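Local coordinates for protein putative esterase (Sulfolobus solfataricus P2, PDB 2RAU) that probably hydrolyses ester bonds of lipids as an alpha/beta-hydrolase-fold enzyme and binds calcium ions, at residues E23-M28 with S39-N44; I55-W60 with V96-Y101; A149-G154 with I174-G179; E263-I268 with H329-T334. One frame throughout, in Å; residues are numbered along the deposited sequence.

In the fold
From the N terminus, contact 1 comes first and closes a short loop: strands 21-29 and 37-45 form a hairpin. Contact 2 spans about 36 residues and brings strand 94-100 back beside strand 52-56. Contact 3 closes the beta-alpha-beta unit of strand 146-151, helix 153-169 and strand 170-176. Contact 4 spans about 61 residues, bringing helix 262-270 against the loop 329-334. All four lie in series, so none nests within or crosses another. Contacts 1 to 3 step across one sheet: V43 pairs with V96, and L56 with A149 and E151. Contact 4 meets contact 3 where Y333 and H329 reach L176 and S152.

Contact 1: residues E23-M28 with S39-N44; sequences ENIWKM and SLHKVN
E23 and H41 form the tight, buried part of this antiparallel hairpin pair. H41 ND1 donates to E23 OE2 over 2.7 Å in a nearly straight bond (165°), with the acceptor in the plane of the imidazole. E23 reaches it because CG stands anti to the backbone N (chi1 -171°) and the rest of the chain is extended, running alongside the ring. I25 CG2 lies over the centre of one ring face, while I25 CD1 comes within 3.6 Å of H41 CE1, so a branched aliphatic residue suits this place beside an aromatic ring. H41 NE2 also bonds D100, and two carboxylates on one imidazole would probably favour its charged form. An alanine at H41 is likely to leave E23 OE2 without its mate and D100 without one of its partners, and to open a gap beside I25.

On the other face the packing is looser, and W26 and K42 are partly exposed. K42 CB meets the rim of the W26 indole, 3.8 Å from CZ3, and L40 CG lies 4.2 Å from W26 CE3. Backbone bonds join N24 to K42 and W26 to L40, each pair in both directions.

Strand 7-11 flanks strand 21-29, and strand 94-100 pairs with strand 37-45. Helix 63-68 covers E23 and H41 through V67, whereas W26 meets F136 of helix 123-141.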
loop_
_atom_site.group_PDB
_atom_site.type_symbol
_atom_site.label_atom_id
_atom_site.label_comp_id
_atom_site.label_asym_id
_atom_site.label_seq_id
_atom_site.Cartn_x
_atom_site.Cartn_y
_atom_site.Cartn_z
ATOM N N GLU A 23 -13.762 -9.302 -8.954
ATOM C CA GLU A 23 -12.438 -9.629 -8.448
ATOM C C GLU A 23 -12.031 -11.070 -8.762
ATOM O O GLU A 23 -12.822 -11.982 -8.689
ATOM C CB GLU A 23 -12.453 -9.414 -6.935
ATOM C CG GLU A 23 -11.109 -9.495 -6.253
ATOM C CD GLU A 23 -11.168 -9.363 -4.737
ATOM O OE1 GLU A 23 -12.242 -9.612 -4.116
ATOM O OE2 GLU A 23 -10.118 -9.036 -4.156
ATOM N N ASN A 24 -10.760 -11.237 -9.129
ATOM C CA ASN A 24 -10.115 -12.523 -9.248
ATOM C C ASN A 24 -8.900 -12.502 -8.331
ATOM O O ASN A 24 -8.260 -11.479 -8.185
ATOM C CB ASN A 24 -9.743 -12.803 -10.695
ATOM C CG ASN A 24 -10.976 -13.115 -11.535
ATOM O OD1 ASN A 24 -11.447 -14.221 -11.514
ATOM N ND2 ASN A 24 -11.564 -12.097 -12.167
ATOM N N ILE A 25 -8.629 -13.616 -7.676
ATOM C CA ILE A 25 -7.463 -13.739 -6.810
ATOM C C ILE A 25 -6.723 -15.057 -7.136
ATOM O O ILE A 25 -7.333 -16.113 -7.238
ATOM C CB ILE A 25 -7.800 -13.751 -5.310
ATOM C CG1 ILE A 25 -8.700 -12.568 -4.916
ATOM C CG2 ILE A 25 -6.551 -13.740 -4.502
ATOM C CD1 ILE A 25 -9.161 -12.596 -3.477
ATOM N N TRP A 26 -5.411 -14.937 -7.264
ATOM C CA TRP A 26 -4.522 -16.067 -7.426
ATOM C C TRP A 26 -3.498 -16.018 -6.344
ATOM O O TRP A 26 -3.115 -14.962 -5.873
ATOM C CB TRP A 26 -3.782 -16.016 -8.748
ATOM C CG TRP A 26 -4.617 -16.028 -9.964
ATOM C CD1 TRP A 26 -4.919 -17.099 -10.734
ATOM C CD2 TRP A 26 -5.232 -14.897 -10.594
ATOM N NE1 TRP A 26 -5.664 -16.715 -11.811
ATOM C CE2 TRP A 26 -5.883 -15.371 -11.749
ATOM C CE3 TRP A 26 -5.257 -13.535 -10.320
ATOM C CZ2 TRP A 26 -6.570 -14.550 -12.605
ATOM C CZ3 TRP A 26 -5.937 -12.714 -11.182
ATOM C CH2 TRP A 26 -6.587 -13.227 -12.317
ATOM N N LYS A 27 -2.990 -17.189 -6.030
ATOM C CA LYS A 27 -1.988 -17.377 -4.995
ATOM C C LYS A 27 -0.789 -18.190 -5.532
ATOM O O LYS A 27 -0.963 -19.115 -6.357
ATOM C CB LYS A 27 -2.675 -18.184 -3.926
ATOM C CG LYS A 27 -1.946 -18.413 -2.716
ATOM C CD LYS A 27 -2.806 -19.309 -1.783
ATOM C CE LYS A 27 -3.291 -18.570 -0.633
ATOM N NZ LYS A 27 -3.802 -19.523 0.423
HETATM N N MSE A 28 0.417 -17.851 -5.067
HETATM C CA MSE A 28 1.613 -18.590 -5.430
HETATM C C MSE A 28 2.434 -18.919 -4.187
HETATM O O MSE A 28 2.761 -18.053 -3.409
HETATM C CB MSE A 28 2.511 -17.790 -6.355
HETATM C CG MSE A 28 3.836 -18.490 -6.732
HETATM SE SE MSE A 28 4.887 -17.409 -7.970
HETATM C CE MSE A 28 3.960 -17.964 -9.578
ATOM N N SER A 39 0.031 -13.322 -3.085
ATOM C CA SER A 39 -1.162 -13.393 -3.878
ATOM C C SER A 39 -1.371 -12.151 -4.729
ATOM O O SER A 39 -0.713 -11.138 -4.567
ATOM C CB SER A 39 -2.401 -13.805 -3.058
ATOM O OG SER A 39 -2.389 -13.263 -1.752
ATOM N N LEU A 40 -2.270 -12.274 -5.695
ATOM C CA LEU A 40 -2.490 -11.257 -6.685
ATOM C C LEU A 40 -3.977 -11.064 -6.881
ATOM O O LEU A 40 -4.697 -12.052 -7.004
ATOM C CB LEU A 40 -1.881 -11.722 -8.008
ATOM C CG LEU A 40 -2.079 -10.960 -9.285
ATOM C CD1 LEU A 40 -1.611 -9.573 -8.954
ATOM C CD2 LEU A 40 -1.203 -11.620 -10.372
ATOM N N HIS A 41 -4.442 -9.810 -6.844
ATOM C CA HIS A 41 -5.854 -9.487 -7.085
ATOM C C HIS A 41 -5.967 -8.752 -8.376
ATOM O O HIS A 41 -5.164 -7.928 -8.675
ATOM C CB HIS A 41 -6.446 -8.568 -5.990
ATOM C CG HIS A 41 -6.357 -9.135 -4.595
ATOM N ND1 HIS A 41 -7.467 -9.324 -3.796
ATOM C CD2 HIS A 41 -5.291 -9.507 -3.853
ATOM C CE1 HIS A 41 -7.086 -9.839 -2.637
ATOM N NE2 HIS A 41 -5.766 -9.943 -2.635
ATOM N N LYS A 42 -6.997 -9.070 -9.142
ATOM C CA LYS A 42 -7.356 -8.319 -10.332
ATOM C C LYS A 42 -8.778 -7.780 -10.121
ATOM O O LYS A 42 -9.667 -8.497 -9.623
ATOM C CB LYS A 42 -7.348 -9.216 -11.578
ATOM C CG LYS A 42 -7.648 -8.490 -12.896
ATOM C CD LYS A 42 -7.782 -9.456 -14.026
ATOM C CE LYS A 42 -8.044 -8.773 -15.349
ATOM N NZ LYS A 42 -8.055 -9.789 -16.407
ATOM N N VAL A 43 -8.977 -6.518 -10.479
ATOM C CA VAL A 43 -10.308 -5.922 -10.478
ATOM C C VAL A 43 -10.601 -5.334 -11.855
ATOM O O VAL A 43 -9.783 -4.644 -12.432
ATOM C CB VAL A 43 -10.452 -4.829 -9.380
ATOM C CG1 VAL A 43 -11.874 -4.153 -9.365
ATOM C CG2 VAL A 43 -10.069 -5.422 -7.976
ATOM N N ASN A 44 -11.802 -5.608 -12.351
ATOM C CA ASN A 44 -12.272 -5.051 -13.611
ATOM C C ASN A 44 -13.781 -4.974 -13.605
ATOM O O ASN A 44 -14.450 -5.603 -12.799
ATOM C CB ASN A 44 -11.749 -5.819 -14.851
ATOM C CG ASN A 44 -12.060 -7.323 -14.834
ATOM O OD1 ASN A 44 -11.229 -8.116 -14.442
ATOM N ND2 ASN A 44 -13.227 -7.694 -15.256
HETATM O O HOH W 1 -10.964 -9.328 -12.155
#

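Contact 2: residues I55-W60 with V96-Y101; sequences ILPGTW and VYTIDY
P57 and Y101 slide past each other in opposite directions where two parallel strands run out into loops. Y101 OH donates to P57 O over 2.7 Å, with that oxygen lying at the ring's edge and in its plane, and the pyrrolidine CD of P57 rests 3.8 Å from Y101 CZ. Y101 CG lies anti to its carbonyl carbon (chi1 -60°), which turns the ring back toward the strand end. Proline suits this bend because its fixed ring offers carbon to both neighbours: CD also packs 3.6 Å from I99 CG2, the branch held between the backbone N and carbonyl carbon. A phenylalanine at Y101 would probably keep the ring's packing but lose the grip on P57 O, letting the loop after the strand shift.

Further back, side chains cross at a slant. L56 CD2 meets I99 CG2 at 3.8 Å, and I55 CD1 meets V96 CG1 at 3.9 Å. I55 N bonds Y97 O over 2.9 Å. A bond from T98 OG1 to I55 O holds for one of two deposited T98 conformers alone and is therefore uncertain.

The pair stands in the central sheet, with strand 146-151 on the far edge of strand 52-56. Helix 63-68 packs on I55, P57 and T98, helix 85-91 on I55 and V96, helix 123-141 on L56 and I99, and helix 153-169 on L56.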
loop_
_atom_site.group_PDB
_atom_site.type_symbol
_atom_site.label_atom_id
_atom_site.label_comp_id
_atom_site.label_asym_id
_atom_site.label_seq_id
_atom_site.Cartn_x
_atom_site.Cartn_y
_atom_site.Cartn_z
ATOM N N ILE A 55 -0.785 -1.875 -8.592
ATOM C CA ILE A 55 -0.587 -1.005 -7.414
ATOM C C ILE A 55 0.062 -1.761 -6.278
ATOM O O ILE A 55 -0.439 -2.763 -5.821
ATOM C CB ILE A 55 -1.924 -0.320 -6.986
ATOM C CG1 ILE A 55 -2.617 0.272 -8.246
ATOM C CG2 ILE A 55 -1.654 0.767 -5.870
ATOM C CD1 ILE A 55 -3.851 1.131 -8.019
ATOM N N LEU A 56 1.210 -1.257 -5.854
ATOM C CA LEU A 56 1.999 -1.802 -4.769
ATOM C C LEU A 56 1.595 -1.174 -3.430
ATOM O O LEU A 56 1.694 0.036 -3.260
ATOM C CB LEU A 56 3.472 -1.553 -5.070
ATOM C CG LEU A 56 4.090 -2.158 -6.360
ATOM C CD1 LEU A 56 5.581 -1.921 -6.426
ATOM C CD2 LEU A 56 3.723 -3.676 -6.506
ATOM N N PRO A 57 1.093 -1.983 -2.491
ATOM C CA PRO A 57 0.752 -1.397 -1.208
ATOM C C PRO A 57 1.946 -0.933 -0.401
ATOM O O PRO A 57 3.063 -1.312 -0.682
ATOM C CB PRO A 57 0.067 -2.546 -0.461
ATOM C CG PRO A 57 -0.323 -3.534 -1.570
ATOM C CD PRO A 57 0.752 -3.417 -2.557
ATOM N N GLY A 58 1.645 -0.176 0.670
ATOM C CA GLY A 58 2.644 0.368 1.575
ATOM C C GLY A 58 2.798 -0.534 2.783
ATOM O O GLY A 58 2.334 -1.650 2.774
ATOM N N THR A 59 3.506 -0.047 3.803
ATOM C CA THR A 59 3.832 -0.810 5.000
ATOM C C THR A 59 2.560 -1.277 5.713
ATOM O O THR A 59 1.660 -0.481 5.965
ATOM C CB THR A 59 4.660 0.057 5.968
ATOM O OG1 THR A 59 5.679 0.699 5.222
ATOM C CG2 THR A 59 5.325 -0.758 7.074
ATOM N N TRP A 60 2.538 -2.577 6.027
ATOM C CA TRP A 60 1.442 -3.285 6.660
ATOM C C TRP A 60 0.201 -3.345 5.791
ATOM O O TRP A 60 -0.825 -3.866 6.220
ATOM C CB TRP A 60 1.031 -2.673 8.005
ATOM C CG TRP A 60 2.157 -2.559 9.006
ATOM C CD1 TRP A 60 2.754 -3.580 9.721
ATOM C CD2 TRP A 60 2.734 -1.351 9.473
ATOM N NE1 TRP A 60 3.711 -3.064 10.538
ATOM C CE2 TRP A 60 3.714 -1.701 10.426
ATOM C CE3 TRP A 60 2.528 0.002 9.160
ATOM C CZ2 TRP A 60 4.492 -0.751 11.077
ATOM C CZ3 TRP A 60 3.336 0.944 9.766
ATOM C CH2 TRP A 60 4.305 0.562 10.717
ATOM N N VAL A 96 -7.031 -3.532 -13.153
ATOM C CA VAL A 96 -6.204 -3.093 -12.025
ATOM C C VAL A 96 -5.837 -4.303 -11.184
ATOM O O VAL A 96 -6.671 -5.110 -10.883
ATOM C CB VAL A 96 -6.912 -2.023 -11.149
ATOM C CG1 VAL A 96 -5.919 -1.419 -10.093
ATOM C CG2 VAL A 96 -7.561 -0.918 -12.101
ATOM N N TYR A 97 -4.569 -4.393 -10.812
ATOM C CA TYR A 97 -4.050 -5.510 -10.091
ATOM C C TYR A 97 -3.355 -4.998 -8.864
ATOM O O TYR A 97 -2.870 -3.864 -8.824
ATOM C CB TYR A 97 -3.008 -6.272 -10.937
ATOM C CG TYR A 97 -3.483 -6.815 -12.276
ATOM C CD1 TYR A 97 -3.505 -6.009 -13.416
ATOM C CD2 TYR A 97 -3.846 -8.133 -12.416
ATOM C CE1 TYR A 97 -3.875 -6.514 -14.662
ATOM C CE2 TYR A 97 -4.223 -8.655 -13.676
ATOM C CZ TYR A 97 -4.238 -7.832 -14.785
ATOM O OH TYR A 97 -4.572 -8.400 -15.996
ATOM N N THR A 98 -3.283 -5.839 -7.833
ATOM C CA THR A 98 -2.583 -5.469 -6.623
ATOM C C THR A 98 -2.168 -6.745 -5.872
ATOM O O THR A 98 -2.872 -7.734 -5.870
ATOM C CB THR A 98 -3.396 -4.460 -5.756
ATOM O OG1 THR A 98 -2.628 -4.080 -4.596
ATOM C CG2 THR A 98 -4.798 -5.028 -5.358
ATOM N N ILE A 99 -1.031 -6.649 -5.205
ATOM C CA ILE A 99 -0.283 -7.769 -4.616
ATOM C C ILE A 99 -0.424 -7.812 -3.097
ATOM O O ILE A 99 -0.427 -6.755 -2.425
ATOM C CB ILE A 99 1.223 -7.629 -5.005
ATOM C CG1 ILE A 99 2.048 -8.792 -4.437
ATOM C CG2 ILE A 99 1.799 -6.268 -4.567
ATOM C CD1 ILE A 99 3.605 -8.861 -4.883
ATOM N N ASP A 100 -0.629 -9.041 -2.600
ATOM C CA ASP A 100 -0.516 -9.379 -1.211
ATOM C C ASP A 100 0.920 -9.879 -1.000
ATOM O O ASP A 100 1.341 -10.891 -1.563
ATOM C CB ASP A 100 -1.475 -10.447 -0.781
ATOM C CG ASP A 100 -2.918 -10.051 -0.950
ATOM O OD1 ASP A 100 -3.254 -8.890 -0.667
ATOM O OD2 ASP A 100 -3.751 -10.912 -1.286
ATOM N N TYR A 101 1.691 -9.107 -0.251
ATOM C CA TYR A 101 3.047 -9.474 0.074
ATOM C C TYR A 101 3.017 -10.641 1.047
ATOM O O TYR A 101 1.971 -10.949 1.607
ATOM C CB TYR A 101 3.743 -8.347 0.790
ATOM C CG TYR A 101 3.840 -7.055 0.033
ATOM C CD1 TYR A 101 4.414 -7.006 -1.246
ATOM C CD2 TYR A 101 3.412 -5.871 0.609
ATOM C CE1 TYR A 101 4.540 -5.796 -1.929
ATOM C CE2 TYR A 101 3.545 -4.664 -0.050
ATOM C CZ TYR A 101 4.115 -4.617 -1.314
ATOM O OH TYR A 101 4.231 -3.383 -1.926
#

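Contact 3: residues A149-G154 with I174-G179; sequences AGESFG and ILLDGG
S152 meets L176 and G178 at what fits a nucleophile elbow, the sharp GxSxG turn between strand and helix in the alpha/beta-hydrolase fold.

Backbone hydrogen bonds join the two parallel strands. G150 N donates to I174 O over 3.0 Å, L176 N to G150 O over 2.9 Å, and S152 N makes a longer bond of 3.3 Å to L176 O. CA-H...O contacts add to these, among them S152 CA to D177 O.

Apolar packing is modest: A149 CB touches I174 CB at 3.8 Å, and the side chains of L176 and E151 cross obliquely, L176 CD1 to E151 CG at 4.0 Å. Small A149 suits a site where the strands come close.

Among polar side chains, S152 OG bonds H329 NE2, and D177 OD2 bonds H329 ND1 as well as S302 OG. This is consistent with a Ser-His-Asp triad, probably with S152 as nucleophile; its backbone sits in a strained conformation (phi 60°, psi -123°).

G150 and G154 make the tight turn possible: a side chain at G150 would run into G154 O. On the neighbouring segment, G178 has no side chain to strike S152 O, which lies only 3.2 Å from G178 CA.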
loop_
_atom_site.group_PDB
_atom_site.type_symbol
_atom_site.label_atom_id
_atom_site.label_comp_id
_atom_site.label_asym_id
_atom_site.label_seq_id
_atom_site.Cartn_x
_atom_site.Cartn_y
_atom_site.Cartn_z
ATOM N N ALA A 149 1.989 1.645 -10.008
ATOM C CA ALA A 149 1.664 2.627 -8.983
ATOM C C ALA A 149 2.119 2.078 -7.673
ATOM O O ALA A 149 2.177 0.851 -7.467
ATOM C CB ALA A 149 0.169 2.921 -8.966
ATOM N N GLY A 150 2.406 2.979 -6.751
ATOM C CA GLY A 150 2.872 2.634 -5.429
ATOM C C GLY A 150 2.379 3.593 -4.363
ATOM O O GLY A 150 2.408 4.806 -4.565
ATOM N N GLU A 151 1.900 3.038 -3.243
ATOM C CA GLU A 151 1.465 3.851 -2.096
ATOM C C GLU A 151 2.483 3.781 -0.984
ATOM O O GLU A 151 2.763 2.714 -0.473
ATOM C CB GLU A 151 0.113 3.334 -1.568
ATOM C CG GLU A 151 -0.981 3.307 -2.611
ATOM C CD GLU A 151 -2.356 2.933 -2.081
ATOM O OE1 GLU A 151 -2.472 2.523 -0.884
ATOM O OE2 GLU A 151 -3.327 3.051 -2.861
ATOM N N SER A 152 3.025 4.937 -0.592
ATOM C CA SER A 152 3.936 5.031 0.547
ATOM C C SER A 152 5.205 4.140 0.280
ATOM O O SER A 152 5.857 4.342 -0.735
ATOM C CB SER A 152 3.143 4.667 1.819
ATOM O OG SER A 152 3.810 5.119 2.958
ATOM N N PHE A 153 5.531 3.177 1.160
ATOM C CA PHE A 153 6.581 2.170 0.891
ATOM C C PHE A 153 6.464 1.587 -0.531
ATOM O O PHE A 153 7.449 1.334 -1.207
ATOM C CB PHE A 153 6.499 0.992 1.873
ATOM C CG PHE A 153 7.252 -0.208 1.398
ATOM C CD1 PHE A 153 8.611 -0.315 1.600
ATOM C CD2 PHE A 153 6.616 -1.202 0.649
ATOM C CE1 PHE A 153 9.308 -1.429 1.129
ATOM C CE2 PHE A 153 7.331 -2.328 0.168
ATOM C CZ PHE A 153 8.679 -2.400 0.380
ATOM N N GLY A 154 5.251 1.333 -0.980
ATOM C CA GLY A 154 5.038 0.810 -2.329
ATOM C C GLY A 154 5.561 1.699 -3.423
ATOM O O GLY A 154 5.862 1.220 -4.513
ATOM N N ILE A 174 3.241 5.863 -11.223
ATOM C CA ILE A 174 2.312 6.676 -10.443
ATOM C C ILE A 174 2.683 6.536 -8.964
ATOM O O ILE A 174 2.465 5.487 -8.354
ATOM C CB ILE A 174 0.860 6.217 -10.628
ATOM C CG1 ILE A 174 0.452 6.268 -12.118
ATOM C CG2 ILE A 174 -0.117 7.029 -9.692
ATOM C CD1 ILE A 174 -0.724 5.337 -12.457
ATOM N N LEU A 175 3.241 7.594 -8.373
ATOM C CA LEU A 175 3.662 7.567 -6.965
ATOM C C LEU A 175 2.650 8.335 -6.106
ATOM O O LEU A 175 2.470 9.537 -6.262
ATOM C CB LEU A 175 5.078 8.150 -6.819
ATOM C CG LEU A 175 6.154 7.496 -7.715
ATOM C CD1 LEU A 175 7.479 8.338 -7.679
ATOM C CD2 LEU A 175 6.327 5.971 -7.327
ATOM N N LEU A 176 1.946 7.594 -5.257
ATOM C CA LEU A 176 0.884 8.112 -4.392
ATOM C C LEU A 176 1.473 8.299 -2.981
ATOM O O LEU A 176 1.464 7.397 -2.123
ATOM C CB LEU A 176 -0.319 7.148 -4.394
ATOM C CG LEU A 176 -0.953 6.881 -5.783
ATOM C CD1 LEU A 176 -1.819 5.644 -5.777
ATOM C CD2 LEU A 176 -1.723 8.090 -6.290
ATOM N N ASP A 177 2.047 9.465 -2.780
ATOM C CA ASP A 177 2.751 9.800 -1.537
ATOM C C ASP A 177 3.761 8.693 -1.182
ATOM O O ASP A 177 3.748 8.119 -0.099
ATOM C CB ASP A 177 1.746 10.112 -0.395
ATOM C CG ASP A 177 2.160 11.300 0.479
ATOM O OD1 ASP A 177 2.940 12.164 0.028
ATOM O OD2 ASP A 177 1.661 11.364 1.641
ATOM N N GLY A 178 4.677 8.416 -2.103
ATOM C CA GLY A 178 5.656 7.387 -1.826
ATOM C C GLY A 178 6.854 7.438 -2.747
ATOM O O GLY A 178 6.724 7.592 -3.940
ATOM N N GLY A 179 8.025 7.252 -2.184
ATOM C CA GLY A 179 9.254 7.233 -2.959
ATOM C C GLY A 179 10.434 7.391 -2.015
ATOM O O GLY A 179 10.241 7.449 -0.774
#

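Contact 4: residues E263-I268 with H329-T334; sequences EDMFPI and HLDVYT
M265, I268 and D264 of helix 262-270 pack by van der Waals contact against L330, D331 and T334, in the loop after strand 320-324 that also carries H329. The contact therefore joins a helix inserted after strand 170-176 to the main alpha/beta domain.

M265, deposited as selenomethionine, makes the largest share on the helix side. Its chain is bent at chi2 (-68°) and chi3 (149°), which brings SE to 3.6 Å from L330 CB and turns the terminal CE on to D331 and T334. CE of M265 lies 3.3 Å from D331 OD1, the two side chains crossing at about a right angle, and 3.6 Å from T334 CG2. A long, flexible thioether chain, here with selenium, suits a place with three differently shaped neighbours.

T334 meets the helix with both branches. Its methyl reaches I268 tip to tip, CG2 to CD1 at 3.5 Å, tighter than usual for two carbons. OG1, anti to the backbone N (chi1 -168°), faces the other way along the helix and comes within 3.4 Å of D264 CB. The carboxylates are engaged elsewhere: D264 OD1 forms a salt bridge to K83, and D331 OD1 bonds S260 OG.

M243 and L246 of helix 238-248 also touch M265 and continue the apolar packing. An unidentified bound molecule lies close to the I268 side chain. Helices seated over the histidine loop in this way resemble the cap of alpha/beta hydrolases, which borders the probable active-site pocket.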
loop_
_atom_site.group_PDB
_atom_site.type_symbol
_atom_site.label_atom_id
_atom_site.label_comp_id
_atom_site.label_asym_id
_atom_site.label_seq_id
_atom_site.Cartn_x
_atom_site.Cartn_y
_atom_site.Cartn_z
ATOM N N GLU A 263 -14.806 7.262 9.726
ATOM C CA GLU A 263 -15.437 6.228 8.909
ATOM C C GLU A 263 -14.526 5.715 7.794
ATOM O O GLU A 263 -14.675 4.568 7.330
ATOM C CB GLU A 263 -16.745 6.746 8.295
ATOM C CG GLU A 263 -17.871 7.006 9.289
ATOM C CD GLU A 263 -17.733 8.266 10.083
ATOM O OE1 GLU A 263 -17.028 9.223 9.713
ATOM O OE2 GLU A 263 -18.392 8.292 11.097
ATOM N N ASP A 264 -13.604 6.573 7.373
ATOM C CA ASP A 264 -12.569 6.232 6.373
ATOM C C ASP A 264 -11.288 5.718 7.048
ATOM O O ASP A 264 -10.721 4.698 6.627
ATOM C CB ASP A 264 -12.245 7.438 5.481
ATOM C CG ASP A 264 -13.455 7.914 4.685
ATOM O OD1 ASP A 264 -14.291 7.056 4.307
ATOM O OD2 ASP A 264 -13.597 9.134 4.442
HETATM N N MSE A 265 -10.867 6.374 8.114
HETATM C CA MSE A 265 -9.542 6.112 8.722
HETATM C C MSE A 265 -9.515 4.851 9.554
HETATM O O MSE A 265 -8.546 4.091 9.512
HETATM C CB MSE A 265 -9.050 7.256 9.583
HETATM C CG MSE A 265 -8.833 8.594 8.867
HETATM SE SE MSE A 265 -7.311 8.374 7.657
HETATM C CE MSE A 265 -7.961 9.646 6.316
ATOM N N PHE A 266 -10.541 4.680 10.367
ATOM C CA PHE A 266 -10.536 3.548 11.324
ATOM C C PHE A 266 -10.520 2.184 10.591
ATOM O O PHE A 266 -9.804 1.270 11.044
ATOM C CB PHE A 266 -11.665 3.676 12.368
ATOM C CG PHE A 266 -11.434 4.796 13.434
ATOM C CD1 PHE A 266 -10.414 5.759 13.313
ATOM C CD2 PHE A 266 -12.332 4.946 14.479
ATOM C CE1 PHE A 266 -10.277 6.770 14.234
ATOM C CE2 PHE A 266 -12.181 5.956 15.398
ATOM C CZ PHE A 266 -11.145 6.841 15.292
ATOM N N PRO A 267 -11.347 2.021 9.517
ATOM C CA PRO A 267 -11.251 0.766 8.748
ATOM C C PRO A 267 -9.914 0.448 8.128
ATOM O O PRO A 267 -9.572 -0.728 8.085
ATOM C CB PRO A 267 -12.395 0.856 7.744
ATOM C CG PRO A 267 -13.369 1.762 8.375
ATOM C CD PRO A 267 -12.494 2.818 9.043
ATOM N N ILE A 268 -9.140 1.472 7.753
ATOM C CA ILE A 268 -7.790 1.312 7.197
ATOM C C ILE A 268 -6.885 0.787 8.284
ATOM O O ILE A 268 -6.196 -0.195 8.102
ATOM C CB ILE A 268 -7.213 2.638 6.537
ATOM C CG1 ILE A 268 -7.995 2.939 5.243
ATOM C CG2 ILE A 268 -5.673 2.514 6.331
ATOM C CD1 ILE A 268 -7.811 4.394 4.605
ATOM N N HIS A 329 -1.038 11.934 5.201
ATOM C CA HIS A 329 -0.630 10.773 4.420
ATOM C C HIS A 329 -1.787 9.916 3.961
ATOM O O HIS A 329 -1.940 9.604 2.756
ATOM C CB HIS A 329 0.367 9.958 5.264
ATOM C CG HIS A 329 1.078 8.875 4.513
ATOM N ND1 HIS A 329 1.668 9.075 3.280
ATOM C CD2 HIS A 329 1.370 7.599 4.869
ATOM C CE1 HIS A 329 2.268 7.959 2.899
ATOM N NE2 HIS A 329 2.100 7.049 3.842
ATOM N N LEU A 330 -2.625 9.513 4.912
ATOM C CA LEU A 330 -3.709 8.613 4.592
ATOM C C LEU A 330 -4.822 9.228 3.791
ATOM O O LEU A 330 -5.590 8.478 3.195
ATOM C CB LEU A 330 -4.239 7.932 5.831
ATOM C CG LEU A 330 -3.252 7.068 6.659
ATOM C CD1 LEU A 330 -3.950 6.520 7.908
ATOM C CD2 LEU A 330 -2.696 5.937 5.832
ATOM N N ASP A 331 -4.925 10.557 3.796
ATOM C CA ASP A 331 -5.943 11.265 2.962
ATOM C C ASP A 331 -5.706 11.066 1.455
ATOM O O ASP A 331 -6.616 11.225 0.649
ATOM C CB ASP A 331 -5.951 12.779 3.256
ATOM C CG ASP A 331 -6.421 13.101 4.661
ATOM O OD1 ASP A 331 -7.542 12.646 5.031
ATOM O OD2 ASP A 331 -5.659 13.828 5.367
ATOM N N VAL A 332 -4.476 10.731 1.085
ATOM C CA VAL A 332 -4.126 10.422 -0.316
ATOM C C VAL A 332 -4.902 9.205 -0.870
ATOM O O VAL A 332 -5.230 9.139 -2.063
ATOM C CB VAL A 332 -2.584 10.254 -0.464
ATOM C CG1 VAL A 332 -2.203 9.995 -1.948
ATOM C CG2 VAL A 332 -1.867 11.543 0.065
ATOM N N TYR A 333 -5.279 8.308 0.031
ATOM C CA TYR A 333 -5.853 6.993 -0.266
ATOM C C TYR A 333 -7.340 6.806 0.011
ATOM O O TYR A 333 -7.906 5.799 -0.342
ATOM C CB TYR A 333 -5.074 5.922 0.526
ATOM C CG TYR A 333 -3.591 6.131 0.482
ATOM C CD1 TYR A 333 -2.919 6.178 -0.726
ATOM C CD2 TYR A 333 -2.855 6.254 1.641
ATOM C CE1 TYR A 333 -1.545 6.432 -0.776
ATOM C CE2 TYR A 333 -1.502 6.495 1.606
ATOM C CZ TYR A 333 -0.855 6.583 0.392
ATOM O OH TYR A 333 0.497 6.823 0.358
ATOM N N THR A 334 -7.983 7.777 0.654
ATOM C CA THR A 334 -9.368 7.638 1.058
ATOM C C THR A 334 -10.012 9.013 1.281
ATOM O O THR A 334 -9.323 10.059 1.190
ATOM C CB THR A 334 -9.524 6.786 2.358
ATOM O OG1 THR A 334 -10.908 6.466 2.538
ATOM C CG2 THR A 334 -8.942 7.550 3.611
#